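Local coordinates for ribonuclease H (Uncultured organism, PDB 4IBN), which probably cleaves the RNA strand of RNA-DNA hybrids endonucleolytically, using magnesium and leaving 5'-phosphomonoester ends, at residues Y20-L26 against A158-V163. Residues are numbered along the deposited sequence; the frame is centred on the assembly and turned at random.
Sequences YADESCL and ANHLAV
Asp22 OD2 lies against the side chain of Asn159, 3.1 Å from Asn159 CB. With CG anti to the backbone N (chi1 -167°), Asp22 holds its carboxylate alongside Asn159. The two side chains point the same way, with their flat groups turned 51° apart. Their places in the RNase H fold are consistent with the first and last residues of the atypical DEDN active-site motif. The Asp96 carboxylate lies close to those of Asp22 and Glu23, a gathering of like charges that probably favours a bound cation such as magnesium. With an alanine in place of Asp22, Asn159 would probably lose its carboxylate neighbour and the acidic cluster a charge. Alanines on the facing side of the helix let it come near the strand, the short segment axes 6.6 Å apart. Ala158 CB sits 3.6 Å from Tyr20 O. One turn on, Ala162 CB packs on the backbone, 3.9 Å from Ser24 N. Val163 uses both its methyls. CG2 meets Ser24 OG at 3.8 Å, and CG1 meets Leu26 CD2 at 3.7 Å, where the two side chains cross at about a right angle. Helix 153-168 thus covers one face of strand 16-25. Ala21 and Glu23 point to the other face, against helix 67-82, while strands 90-95 and 34-45 flank the strand.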
# COMPACT_ATOMS: atom_id res chain seq x y z
N TYR A 20 5.89 1.58 0.72
CA TYR A 20 5.58 2.60 -0.25
C TYR A 20 4.76 1.95 -1.33
O TYR A 20 5.23 1.09 -1.97
CB TYR A 20 6.87 3.20 -0.87
CG TYR A 20 7.75 3.85 0.16
CD1 TYR A 20 7.60 5.14 0.47
CD2 TYR A 20 8.71 3.12 0.82
CE1 TYR A 20 8.36 5.71 1.42
CE2 TYR A 20 9.47 3.69 1.75
CZ TYR A 20 9.28 5.00 2.06
OH TYR A 20 10.02 5.64 3.00
N ALA A 21 3.55 2.44 -1.52
CA ALA A 21 2.59 1.79 -2.39
C ALA A 21 2.07 2.73 -3.46
O ALA A 21 2.04 3.89 -3.25
CB ALA A 21 1.47 1.27 -1.58
N ASP A 22 1.72 2.18 -4.62
CA ASP A 22 1.10 2.94 -5.70
C ASP A 22 0.23 2.05 -6.53
O ASP A 22 0.27 0.90 -6.40
CB ASP A 22 2.09 3.66 -6.60
CG ASP A 22 1.41 4.68 -7.49
OD1 ASP A 22 0.67 5.46 -7.01
OD2 ASP A 22 1.54 4.64 -8.69
N GLU A 23 -0.60 2.66 -7.34
CA GLU A 23 -1.46 1.92 -8.24
C GLU A 23 -1.55 2.63 -9.56
O GLU A 23 -1.33 3.79 -9.61
CB GLU A 23 -2.84 1.78 -7.65
CG GLU A 23 -3.59 3.07 -7.38
CD GLU A 23 -2.87 3.94 -6.35
OE1 GLU A 23 -2.57 3.42 -5.29
OE2 GLU A 23 -2.59 5.11 -6.60
N SER A 24 -1.83 1.89 -10.61
CA SER A 24 -2.05 2.53 -11.86
C SER A 24 -2.92 1.69 -12.78
O SER A 24 -2.84 0.49 -12.79
CB SER A 24 -0.74 2.77 -12.53
OG SER A 24 -0.92 3.56 -13.66
N CYS A 25 -3.71 2.36 -13.60
CA CYS A 25 -4.39 1.74 -14.70
C CYS A 25 -3.75 2.22 -15.99
O CYS A 25 -3.16 3.26 -16.02
CB CYS A 25 -5.84 2.15 -14.74
SG CYS A 25 -6.85 1.35 -13.51
N LEU A 26 -3.88 1.44 -17.04
CA LEU A 26 -3.35 1.81 -18.32
C LEU A 26 -4.42 1.88 -19.36
O LEU A 26 -5.15 0.99 -19.50
CB LEU A 26 -2.36 0.77 -18.79
CG LEU A 26 -1.17 0.41 -17.96
CD1 LEU A 26 -0.62 -0.85 -18.53
CD2 LEU A 26 -0.20 1.48 -18.09
N ALA A 158 7.44 2.54 -6.85
CA ALA A 158 6.23 1.78 -6.63
C ALA A 158 5.30 1.94 -7.81
O ALA A 158 4.65 1.04 -8.17
CB ALA A 158 5.53 2.18 -5.36
N ASN A 159 5.27 3.13 -8.35
CA ASN A 159 4.47 3.36 -9.54
C ASN A 159 4.98 2.56 -10.70
O ASN A 159 4.25 1.99 -11.47
CB ASN A 159 4.43 4.84 -9.91
CG ASN A 159 3.57 5.12 -11.11
OD1 ASN A 159 2.40 5.10 -11.03
ND2 ASN A 159 4.17 5.40 -12.19
N HIS A 160 6.30 2.51 -10.79
CA HIS A 160 6.91 1.73 -11.84
C HIS A 160 6.49 0.28 -11.68
O HIS A 160 6.25 -0.39 -12.63
CB HIS A 160 8.42 1.83 -11.77
CG HIS A 160 9.13 0.65 -12.31
ND1 HIS A 160 9.42 0.51 -13.64
CD2 HIS A 160 9.65 -0.43 -11.71
CE1 HIS A 160 10.04 -0.62 -13.84
NE2 HIS A 160 10.22 -1.20 -12.68
N LEU A 161 6.45 -0.20 -10.46
CA LEU A 161 6.04 -1.55 -10.23
C LEU A 161 4.56 -1.76 -10.61
O LEU A 161 4.20 -2.75 -11.12
CB LEU A 161 6.21 -1.98 -8.78
CG LEU A 161 7.51 -2.39 -8.13
CD1 LEU A 161 7.24 -2.73 -6.70
CD2 LEU A 161 8.09 -3.55 -8.83
N ALA A 162 3.73 -0.80 -10.26
CA ALA A 162 2.32 -0.92 -10.54
C ALA A 162 2.07 -0.99 -12.02
O ALA A 162 1.30 -1.72 -12.46
CB ALA A 162 1.59 0.24 -9.97
N VAL A 163 2.74 -0.14 -12.76
CA VAL A 163 2.60 -0.12 -14.21
C VAL A 163 3.11 -1.39 -14.84
O VAL A 163 2.53 -1.88 -15.75
CB VAL A 163 3.22 1.11 -14.85
CG1 VAL A 163 3.09 1.07 -16.36
CG2 VAL A 163 2.57 2.33 -14.35